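Local coordinates for protein putative superoxide reductase (Thermotoga maritima, PDB 3QZB) that probably reduces superoxide to hydrogen peroxide at a mononuclear iron centre, with electrons delivered by rubredoxin, at residues E27-I33 / H130-S136; N59-I65 / A90-S94; K69-D75 / R117-A123. One frame throughout, in Å; residues are numbered along the deposited sequence.

Interaction 1 (E27-I33 / H130-S136); sequences EKHVPVI and HGLWESS. With FE (Fe (III) ion), chain B.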
loop_
_atom_site.group_PDB
_atom_site.type_symbol
_atom_site.label_atom_id
_atom_site.label_comp_id
_atom_site.label_asym_id
_atom_site.label_seq_id
_atom_site.Cartn_x
_atom_site.Cartn_y
_atom_site.Cartn_z
ATOM N N GLU A 27 -9.179 3.035 -25.384
ATOM C CA GLU A 27 -8.553 2.048 -24.508
ATOM C C GLU A 27 -9.063 2.230 -23.079
ATOM O O GLU A 27 -8.758 3.248 -22.424
ATOM C CB GLU A 27 -7.035 2.170 -24.587
ATOM C CG GLU A 27 -6.279 1.279 -23.591
ATOM C CD GLU A 27 -6.660 -0.197 -23.642
ATOM O OE1 GLU A 27 -6.322 -0.838 -24.689
ATOM O OE2 GLU A 27 -7.272 -0.662 -22.681
ATOM N N LYS A 28 -9.834 1.257 -22.572
ATOM C CA LYS A 28 -10.422 1.306 -21.257
ATOM C C LYS A 28 -9.388 1.441 -20.135
ATOM O O LYS A 28 -9.742 1.936 -19.066
ATOM C CB LYS A 28 -11.265 0.065 -21.018
ATOM C CG LYS A 28 -10.513 -1.243 -20.966
ATOM C CD LYS A 28 -11.349 -2.471 -20.684
ATOM C CE LYS A 28 -12.379 -2.799 -21.658
ATOM N NZ LYS A 28 -11.707 -3.185 -22.916
ATOM N N HIS A 29 -8.163 0.963 -20.316
ATOM C CA HIS A 29 -7.216 0.935 -19.236
ATOM C C HIS A 29 -6.545 2.267 -18.924
ATOM O O HIS A 29 -5.874 2.365 -17.892
ATOM C CB HIS A 29 -6.132 -0.096 -19.516
ATOM C CG HIS A 29 -6.575 -1.506 -19.406
ATOM N ND1 HIS A 29 -6.924 -2.285 -20.492
ATOM C CD2 HIS A 29 -6.787 -2.254 -18.310
ATOM C CE1 HIS A 29 -7.280 -3.479 -20.021
ATOM N NE2 HIS A 29 -7.240 -3.474 -18.700
ATOM N N VAL A 30 -6.710 3.277 -19.751
ATOM C CA VAL A 30 -5.952 4.516 -19.553
ATOM C C VAL A 30 -6.466 5.230 -18.288
ATOM O O VAL A 30 -7.674 5.509 -18.158
ATOM C CB VAL A 30 -6.083 5.441 -20.760
ATOM C CG1 VAL A 30 -5.389 6.769 -20.449
ATOM C CG2 VAL A 30 -5.538 4.747 -22.038
ATOM N N PRO A 31 -5.559 5.608 -17.361
ATOM C CA PRO A 31 -6.015 6.400 -16.191
ATOM C C PRO A 31 -6.169 7.849 -16.636
ATOM O O PRO A 31 -5.223 8.426 -17.172
ATOM C CB PRO A 31 -4.901 6.179 -15.178
ATOM C CG PRO A 31 -3.670 5.979 -15.992
ATOM C CD PRO A 31 -4.140 5.232 -17.256
ATOM N N VAL A 32 -7.346 8.411 -16.447
ATOM C CA VAL A 32 -7.662 9.740 -16.909
ATOM C C VAL A 32 -7.620 10.740 -15.746
ATOM O O VAL A 32 -8.296 10.538 -14.741
ATOM C CB VAL A 32 -9.024 9.805 -17.600
ATOM C CG1 VAL A 32 -9.335 11.253 -18.035
ATOM C CG2 VAL A 32 -9.040 8.835 -18.809
ATOM N N ILE A 33 -6.760 11.749 -15.881
ATOM C CA ILE A 33 -6.558 12.790 -14.869
ATOM C C ILE A 33 -7.531 13.946 -15.107
ATOM O O ILE A 33 -7.643 14.425 -16.253
ATOM C CB ILE A 33 -5.132 13.342 -14.970
ATOM C CG1 ILE A 33 -4.087 12.260 -14.637
ATOM C CG2 ILE A 33 -4.960 14.524 -13.962
ATOM C CD1 ILE A 33 -2.693 12.575 -15.154
ATOM N N HIS A 130 -3.828 -6.994 -17.070
ATOM C CA HIS A 130 -3.394 -6.212 -18.205
ATOM C C HIS A 130 -2.294 -5.186 -17.869
ATOM O O HIS A 130 -2.060 -4.235 -18.633
ATOM C CB HIS A 130 -4.567 -5.475 -18.858
ATOM C CG HIS A 130 -5.608 -6.405 -19.421
ATOM N ND1 HIS A 130 -6.935 -6.412 -18.995
ATOM C CD2 HIS A 130 -5.514 -7.338 -20.417
ATOM C CE1 HIS A 130 -7.580 -7.314 -19.706
ATOM N NE2 HIS A 130 -6.768 -7.887 -20.566
ATOM N N GLY A 131 -1.602 -5.417 -16.753
ATOM C CA GLY A 131 -0.408 -4.644 -16.453
ATOM C C GLY A 131 -0.622 -3.158 -16.220
ATOM O O GLY A 131 -1.650 -2.725 -15.689
ATOM N N LEU A 132 0.436 -2.399 -16.487
ATOM C CA LEU A 132 0.591 -1.003 -16.133
ATOM C C LEU A 132 0.245 -0.059 -17.284
ATOM O O LEU A 132 0.585 -0.298 -18.461
ATOM C CB LEU A 132 2.061 -0.724 -15.742
ATOM C CG LEU A 132 2.499 -1.397 -14.416
ATOM C CD1 LEU A 132 4.064 -1.246 -14.295
ATOM C CD2 LEU A 132 1.833 -0.818 -13.217
ATOM N N TRP A 133 -0.318 1.097 -16.897
ATOM C CA TRP A 133 -0.790 2.132 -17.795
ATOM C C TRP A 133 -0.508 3.477 -17.168
ATOM O O TRP A 133 -0.574 3.628 -15.950
ATOM C CB TRP A 133 -2.329 1.972 -17.981
ATOM C CG TRP A 133 -2.665 0.647 -18.568
ATOM C CD1 TRP A 133 -2.723 -0.551 -17.899
ATOM C CD2 TRP A 133 -2.842 0.330 -19.948
ATOM N NE1 TRP A 133 -2.970 -1.567 -18.788
ATOM C CE2 TRP A 133 -2.999 -1.055 -20.047
ATOM C CE3 TRP A 133 -2.851 1.099 -21.115
ATOM C CZ2 TRP A 133 -3.252 -1.694 -21.281
ATOM C CZ3 TRP A 133 -3.084 0.481 -22.320
ATOM C CH2 TRP A 133 -3.246 -0.901 -22.411
ATOM N N GLU A 134 -0.257 4.484 -18.007
ATOM C CA GLU A 134 0.040 5.837 -17.507
ATOM C C GLU A 134 -0.574 6.934 -18.331
ATOM O O GLU A 134 -0.941 6.736 -19.512
ATOM C CB GLU A 134 1.553 6.074 -17.382
ATOM C CG GLU A 134 2.285 6.172 -18.660
ATOM C CD GLU A 134 3.750 6.505 -18.441
ATOM O OE1 GLU A 134 4.094 7.366 -17.623
ATOM O OE2 GLU A 134 4.566 5.984 -19.188
ATOM N N SER A 135 -0.643 8.097 -17.728
ATOM C CA SER A 135 -0.945 9.347 -18.416
ATOM C C SER A 135 -0.325 10.491 -17.605
ATOM O O SER A 135 0.047 10.319 -16.462
ATOM C CB SER A 135 -2.435 9.549 -18.579
ATOM O OG SER A 135 -3.057 9.867 -17.391
ATOM N N SER A 136 -0.275 11.689 -18.195
ATOM C CA SER A 136 0.280 12.832 -17.511
ATOM C C SER A 136 -0.311 14.133 -17.988
ATOM O O SER A 136 -0.894 14.182 -19.063
ATOM C CB SER A 136 1.797 12.874 -17.656
ATOM O OG SER A 136 2.208 13.165 -18.968
HETATM FE FE FE B . -7.843 -5.145 -17.473
HETATM O O HOH W 1 -4.982 11.825 -18.247
#

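Interaction 2 (N59-I65 / A90-S94); sequences NTTEHHI and AHGES. With FE (Fe (III) ion), chain B.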
loop_
_atom_site.group_PDB
_atom_site.type_symbol
_atom_site.label_atom_id
_atom_site.label_comp_id
_atom_site.label_asym_id
_atom_site.label_seq_id
_atom_site.Cartn_x
_atom_site.Cartn_y
_atom_site.Cartn_z
ATOM N N ASN A 59 -15.050 -5.190 -13.212
ATOM C CA ASN A 59 -14.624 -5.268 -11.821
ATOM C C ASN A 59 -15.191 -6.556 -11.273
ATOM O O ASN A 59 -16.195 -6.601 -10.580
ATOM C CB ASN A 59 -15.148 -4.101 -11.046
ATOM C CG ASN A 59 -14.511 -3.983 -9.682
ATOM O OD1 ASN A 59 -13.701 -4.839 -9.267
ATOM N ND2 ASN A 59 -14.863 -2.902 -8.962
ATOM N N THR A 60 -14.536 -7.658 -11.629
ATOM C CA THR A 60 -14.901 -8.989 -11.167
ATOM C C THR A 60 -13.797 -9.532 -10.287
ATOM O O THR A 60 -12.675 -8.997 -10.253
ATOM C CB THR A 60 -15.162 -9.951 -12.352
ATOM O OG1 THR A 60 -13.894 -10.176 -12.990
ATOM C CG2 THR A 60 -16.197 -9.369 -13.342
ATOM N N THR A 61 -14.057 -10.667 -9.623
ATOM C CA THR A 61 -13.052 -11.242 -8.836
ATOM C C THR A 61 -11.815 -11.630 -9.680
ATOM O O THR A 61 -10.682 -11.496 -9.255
ATOM C CB THR A 61 -13.645 -12.466 -8.090
ATOM O OG1 THR A 61 -14.770 -12.066 -7.253
ATOM C CG2 THR A 61 -12.606 -13.213 -7.243
ATOM N N GLU A 62 -12.044 -12.094 -10.912
ATOM C CA GLU A 62 -10.994 -12.520 -11.799
ATOM C C GLU A 62 -10.252 -11.402 -12.517
ATOM O O GLU A 62 -9.094 -11.594 -12.887
ATOM C CB GLU A 62 -11.562 -13.525 -12.844
ATOM C CG GLU A 62 -12.247 -14.748 -12.237
ATOM C CD GLU A 62 -13.674 -14.514 -11.633
ATOM O OE1 GLU A 62 -14.355 -13.478 -11.887
ATOM O OE2 GLU A 62 -14.148 -15.458 -10.926
ATOM N N HIS A 63 -10.926 -10.261 -12.722
ATOM C CA HIS A 63 -10.380 -9.201 -13.576
ATOM C C HIS A 63 -10.821 -7.859 -13.016
ATOM O O HIS A 63 -11.997 -7.515 -13.060
ATOM C CB HIS A 63 -10.869 -9.352 -15.007
ATOM C CG HIS A 63 -10.339 -8.325 -15.955
ATOM N ND1 HIS A 63 -11.005 -8.009 -17.111
ATOM C CD2 HIS A 63 -9.255 -7.498 -15.893
ATOM C CE1 HIS A 63 -10.330 -7.046 -17.733
ATOM N NE2 HIS A 63 -9.251 -6.711 -17.013
ATOM N N HIS A 64 -9.855 -7.037 -12.599
ATOM C CA HIS A 64 -10.157 -5.757 -11.981
ATOM C C HIS A 64 -8.949 -4.867 -11.955
ATOM O O HIS A 64 -7.803 -5.334 -11.982
ATOM C CB HIS A 64 -10.678 -5.988 -10.535
ATOM C CG HIS A 64 -9.759 -6.851 -9.696
ATOM N ND1 HIS A 64 -10.031 -8.178 -9.457
ATOM C CD2 HIS A 64 -8.589 -6.598 -9.071
ATOM C CE1 HIS A 64 -9.051 -8.678 -8.720
ATOM N NE2 HIS A 64 -8.145 -7.759 -8.505
ATOM N N ILE A 65 -9.207 -3.575 -11.871
ATOM C CA ILE A 65 -8.131 -2.597 -11.582
ATOM C C ILE A 65 -7.805 -2.607 -10.106
ATOM O O ILE A 65 -8.655 -2.482 -9.251
ATOM C CB ILE A 65 -8.590 -1.197 -12.014
ATOM C CG1 ILE A 65 -9.016 -1.157 -13.493
ATOM C CG2 ILE A 65 -7.498 -0.154 -11.679
ATOM C CD1 ILE A 65 -7.951 -1.625 -14.447
ATOM N N ALA A 90 -11.869 -4.381 -3.067
ATOM C CA ALA A 90 -13.032 -5.260 -3.033
ATOM C C ALA A 90 -13.500 -5.518 -4.447
ATOM O O ALA A 90 -13.691 -4.566 -5.222
ATOM C CB ALA A 90 -14.151 -4.638 -2.210
ATOM N N HIS A 91 -13.672 -6.796 -4.790
ATOM C CA HIS A 91 -14.033 -7.195 -6.146
ATOM C C HIS A 91 -15.051 -8.338 -6.138
ATOM O O HIS A 91 -14.978 -9.216 -6.995
ATOM C CB HIS A 91 -12.817 -7.546 -7.001
ATOM C CG HIS A 91 -11.710 -6.559 -6.855
ATOM N ND1 HIS A 91 -11.737 -5.312 -7.429
ATOM C CD2 HIS A 91 -10.585 -6.633 -6.137
ATOM C CE1 HIS A 91 -10.649 -4.652 -7.046
ATOM N NE2 HIS A 91 -9.932 -5.445 -6.282
ATOM N N GLY A 92 -15.979 -8.312 -5.194
ATOM C CA GLY A 92 -17.061 -9.318 -5.175
ATOM C C GLY A 92 -16.685 -10.675 -4.609
ATOM O O GLY A 92 -17.506 -11.599 -4.678
ATOM N N GLU A 93 -15.482 -10.847 -4.106
ATOM C CA GLU A 93 -15.044 -12.084 -3.496
ATOM C C GLU A 93 -15.848 -12.415 -2.280
ATOM O O GLU A 93 -16.175 -11.509 -1.513
ATOM C CB GLU A 93 -13.590 -11.941 -3.054
ATOM C CG GLU A 93 -12.721 -11.441 -4.165
ATOM C CD GLU A 93 -12.521 -9.936 -4.193
ATOM O OE1 GLU A 93 -13.281 -9.200 -3.541
ATOM O OE2 GLU A 93 -11.621 -9.480 -4.926
ATOM N N SER A 94 -16.087 -13.691 -2.013
ATOM C CA SER A 94 -16.709 -14.099 -0.796
ATOM C C SER A 94 -16.523 -15.598 -0.558
ATOM O O SER A 94 -16.297 -16.361 -1.498
ATOM C CB SER A 94 -18.191 -13.767 -0.742
ATOM O OG SER A 94 -18.968 -14.626 -1.589
HETATM FE FE FE B . -7.843 -5.145 -17.473
#

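Interaction 3 (K69-D75 / R117-A123); sequences KVFFQPD and RSGTIIA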
loop_
_atom_site.group_PDB
_atom_site.type_symbol
_atom_site.label_atom_id
_atom_site.label_comp_id
_atom_site.label_asym_id
_atom_site.label_seq_id
_atom_site.Cartn_x
_atom_site.Cartn_y
_atom_site.Cartn_z
ATOM N N LYS A 69 -1.746 5.123 -8.729
ATOM C CA LYS A 69 -0.868 5.992 -7.960
ATOM C C LYS A 69 -0.621 7.220 -8.742
ATOM O O LYS A 69 -0.736 7.254 -9.972
ATOM C CB LYS A 69 0.377 5.274 -7.417
ATOM C CG LYS A 69 1.343 4.788 -8.441
ATOM C CD LYS A 69 2.625 4.221 -7.823
ATOM C CE LYS A 69 2.464 3.155 -6.755
ATOM N NZ LYS A 69 1.606 1.979 -7.153
ATOM N N VAL A 70 -0.284 8.306 -8.031
ATOM C CA VAL A 70 -0.055 9.604 -8.630
ATOM C C VAL A 70 1.333 10.073 -8.197
ATOM O O VAL A 70 1.708 9.938 -7.048
ATOM C CB VAL A 70 -1.109 10.592 -8.208
ATOM C CG1 VAL A 70 -0.808 12.043 -8.708
ATOM C CG2 VAL A 70 -2.519 10.141 -8.683
ATOM N N PHE A 71 2.082 10.585 -9.160
ATOM C CA PHE A 71 3.361 11.228 -8.935
ATOM C C PHE A 71 3.251 12.712 -9.336
ATOM O O PHE A 71 2.502 13.068 -10.245
ATOM C CB PHE A 71 4.477 10.572 -9.751
ATOM C CG PHE A 71 4.803 9.162 -9.270
ATOM C CD1 PHE A 71 5.753 8.956 -8.277
ATOM C CD2 PHE A 71 4.186 8.059 -9.852
ATOM C CE1 PHE A 71 6.036 7.707 -7.828
ATOM C CE2 PHE A 71 4.488 6.753 -9.418
ATOM C CZ PHE A 71 5.427 6.591 -8.425
ATOM N N PHE A 72 4.090 13.508 -8.693
ATOM C CA PHE A 72 4.281 14.897 -9.077
ATOM C C PHE A 72 5.752 15.094 -9.437
ATOM O O PHE A 72 6.638 14.737 -8.658
ATOM C CB PHE A 72 3.880 15.844 -7.965
ATOM C CG PHE A 72 3.956 17.289 -8.341
ATOM C CD1 PHE A 72 3.106 17.825 -9.290
ATOM C CD2 PHE A 72 4.906 18.145 -7.797
ATOM C CE1 PHE A 72 3.169 19.162 -9.665
ATOM C CE2 PHE A 72 4.965 19.455 -8.182
ATOM C CZ PHE A 72 4.092 19.970 -9.094
ATOM N N GLN A 73 5.982 15.696 -10.604
ATOM C CA GLN A 73 7.322 15.983 -11.120
ATOM C C GLN A 73 7.490 17.507 -11.142
ATOM O O GLN A 73 6.912 18.145 -12.032
ATOM C CB GLN A 73 7.500 15.384 -12.512
ATOM C CG GLN A 73 8.938 15.098 -12.888
ATOM C CD GLN A 73 9.751 16.347 -13.006
ATOM O OE1 GLN A 73 9.467 17.182 -13.873
ATOM N NE2 GLN A 73 10.756 16.495 -12.176
ATOM N N PRO A 74 8.241 18.102 -10.210
ATOM C CA PRO A 74 8.359 19.561 -10.223
ATOM C C PRO A 74 9.271 20.009 -11.362
ATOM O O PRO A 74 10.365 19.446 -11.527
ATOM C CB PRO A 74 8.961 19.891 -8.862
ATOM C CG PRO A 74 8.819 18.641 -8.025
ATOM C CD PRO A 74 8.874 17.524 -9.019
ATOM N N ASP A 75 8.878 21.055 -12.080
ATOM C CA ASP A 75 9.703 21.544 -13.149
ATOM C C ASP A 75 11.085 21.861 -12.641
ATOM O O ASP A 75 11.233 22.501 -11.585
ATOM C CB ASP A 75 9.112 22.816 -13.767
ATOM C CG ASP A 75 7.789 22.660 -14.418
ATOM O OD1 ASP A 75 7.360 21.522 -14.682
ATOM O OD2 ASP A 75 7.138 23.746 -14.677
ATOM N N ARG A 117 5.125 24.733 -6.422
ATOM C CA ARG A 117 5.815 24.987 -7.651
ATOM C C ARG A 117 5.124 24.249 -8.792
ATOM O O ARG A 117 4.571 23.182 -8.582
ATOM C CB ARG A 117 7.316 24.524 -7.604
ATOM C CG ARG A 117 8.137 24.951 -6.367
ATOM C CD ARG A 117 9.639 24.965 -6.575
ATOM N NE ARG A 117 10.234 23.677 -6.927
ATOM C CZ ARG A 117 10.821 22.833 -6.079
ATOM N NH1 ARG A 117 10.716 22.932 -4.755
ATOM N NH2 ARG A 117 11.516 21.868 -6.594
ATOM N N SER A 118 5.284 24.753 -10.018
ATOM C CA SER A 118 4.701 24.132 -11.203
ATOM C C SER A 118 5.358 22.798 -11.506
ATOM O O SER A 118 6.504 22.553 -11.159
ATOM C CB SER A 118 4.874 25.024 -12.414
ATOM O OG SER A 118 4.198 26.257 -12.198
ATOM N N GLY A 119 4.631 21.907 -12.168
ATOM C CA GLY A 119 5.135 20.609 -12.469
ATOM C C GLY A 119 4.195 19.817 -13.336
ATOM O O GLY A 119 3.354 20.405 -14.021
ATOM N N THR A 120 4.377 18.503 -13.314
ATOM C CA THR A 120 3.604 17.546 -14.081
ATOM C C THR A 120 3.026 16.512 -13.162
ATOM O O THR A 120 3.723 15.955 -12.321
ATOM C CB THR A 120 4.442 16.891 -15.157
ATOM O OG1 THR A 120 5.032 17.898 -15.984
ATOM C CG2 THR A 120 3.640 15.974 -16.054
ATOM N N ILE A 121 1.718 16.260 -13.310
ATOM C CA ILE A 121 1.007 15.168 -12.625
ATOM C C ILE A 121 1.117 13.918 -13.514
ATOM O O ILE A 121 0.806 13.997 -14.700
ATOM C CB ILE A 121 -0.474 15.535 -12.386
ATOM C CG1 ILE A 121 -0.633 16.797 -11.557
ATOM C CG2 ILE A 121 -1.241 14.334 -11.781
ATOM C CD1 ILE A 121 -2.030 17.445 -11.661
ATOM N N ILE A 122 1.558 12.804 -12.962
ATOM C CA ILE A 122 1.661 11.518 -13.647
ATOM C C ILE A 122 0.778 10.511 -12.911
ATOM O O ILE A 122 0.890 10.345 -11.702
ATOM C CB ILE A 122 3.107 11.020 -13.732
ATOM C CG1 ILE A 122 4.058 12.035 -14.414
ATOM C CG2 ILE A 122 3.147 9.693 -14.498
ATOM C CD1 ILE A 122 5.529 11.648 -14.282
ATOM N N ALA A 123 -0.133 9.882 -13.642
ATOM C CA ALA A 123 -0.972 8.817 -13.104
ATOM C C ALA A 123 -0.463 7.471 -13.660
ATOM O O ALA A 123 -0.176 7.356 -14.862
ATOM C CB ALA A 123 -2.429 9.021 -13.516
HETATM O O HOH W 2 7.435 18.844 -15.052
HETATM O O HOH W 3 12.654 22.517 -9.172
HETATM O O HOH W 4 9.105 23.563 -10.017
#

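Interaction 1 (E27-I33 / H130-S136)
His29 and His130 are two of the five ligands of the iron centre of this putative superoxide reductase, brought together where strand 31-34 of one sheet of the immunoglobulin-like β-sandwich faces strand 131-141 of the other. His29 NE2 and His130 ND1 each bind iron at 2.2 Å, their rings turned 66° apart; His57, His63 and Cys127 complete the site. Glu27, a ligand by similarity, does not bind the iron here. Its OE2 takes two bonds from His29, one from the backbone N and one from ring ND1 at 2.7 Å, which help fix the ring's rotation. Trp133 floors this arrangement: His29 CB sits over the indole face, 3.3 Å from the centroid of its five-membered ring, and the imidazole follows as an offset stack with planes 12° apart. Trp133 NE1 donates to His130 O (2.8 Å), so one indole touches both ligand residues. A leucine in place of Trp133 would probably leave His130 O without that donor and His29 without its flat support. Pro31 CD packs on Trp133 CB. Beyond it Ser135 OG, held between its backbone N and carbonyl carbon (chi1 73°), donates to Pro31 O at 2.6 Å and accepts from a water that also receives Ile33 N-H.

Interaction 2 (N59-I65 / A90-S94)
His64 and His91 lie flat against each other, a face-to-face stack with ring centroids 3.5 Å apart and planes only 6° from parallel. His64 CD2 stands over the His91 face, 3.3 Å from His91 NE2. Each ring also donates from ND1. His91 ND1 donates at 2.7 Å to Asn59 OD1, on a lone pair in the carbonyl plane, with the N-H pointing almost straight at the oxygen (163°). His64 ND1 donates to Thr60 O at 2.9 Å, close to the line of the C=O. The imidazole of His64 reaches that carbonyl because its CG sits between backbone N and carbonyl carbon, chi1 53°. Beside the stack, Thr61 OG1 donates to His91 O at 2.9 Å, and Thr61 CG2 rests on Glu93 CG. These are two loops of the β-sandwich, one leading into strand 65-74 and the other following strand 81-87; the first carries the iron ligand His63, next in sequence to the stacked His64. An ST motif tightens that loop, with His63 N donating to Thr60 OG1. Further out, Asn59 ND2 is held by Glu106 and Thr105 O, Asn128 bonds to the backbone of Glu62 and His64, and Arg66 of the third subunit packs on His91.

Interaction 3 (K69-D75 / R117-A123)
Phe71 pairs with Ile122, and Gln73 with Thr120, in a regular antiparallel ladder at the heart of the sheet that carries strands 65-74 and 119-127. Four backbone bonds hold it, Phe71 N to Ile122 O at 2.8 Å being nearly straight (171°), and CA-H...O contacts run beside them from Val70, Phe72, Ile121 and Ala123. On one face Val70 CG1 lies alongside Ile121 CG2, 3.9 Å away and pointing the same way. Packing is tight around Phe72. With CG anti to the backbone N (chi1 -176°), its ring runs along the strand toward Arg117 and passes Gly119, whose CA is 3.6 Å from Phe72 CZ. A β-carbon on Gly119 would run into both Phe72 CZ and Gln73 O. The rim of the same ring meets Arg117 O, 3.3 Å from Phe72 CZ; that carbonyl is buried here without a polar partner.

Past Pro74 the regular strand ends and water takes over much of the contact. One direct bond remains, Asp75 N to Ser118 O at 3.0 Å. Two waters then link Asp75 O to Arg117, one accepting from NH2 and the other from NE, the second water also donating to Ser118 O. The Arg117 guanidinium touches Pro74 lightly, NH2 lying 3.9 Å from Pro74 CB. On the opposite face from Phe72, another water lies close to Gln73 OE1, Asp75 OD1 and Thr120 OG1, while Asp75 OD2 forms a salt bridge with Lys138 and Gln73 NE2 bonds to Tyr79 O.

The pair sits inside its sheet, with strand 81-87 beside 65-74 and strand 131-141 beside 119-127. Ile121 and Ala123 pack on Ile33 of the other sheet. Phe71 reaches Leu15 of the second subunit, and Phe72 meets Val103 of the fourth.

Overall arrangement
From the N terminus, 27-33 comes first and waits longest for its partner: interaction 1 closes only at 130-136, so both other contacts nest inside its loop. Next come 59-65 and, a few residues on, 69-75. Interaction 2 closes first, at 90-94, and interaction 3 afterwards, at 117-123, so these two cross, their centres about 30 Å apart. Interaction 1 touches each of them. It shares the iron with interaction 2, His130 meeting His63 there, and it adjoins interaction 3 in the sheet, where Ser135 O probably accepts from Ala123 N. The chain thus joins sheet to sheet, loop to loop beside the metal, and strand to strand.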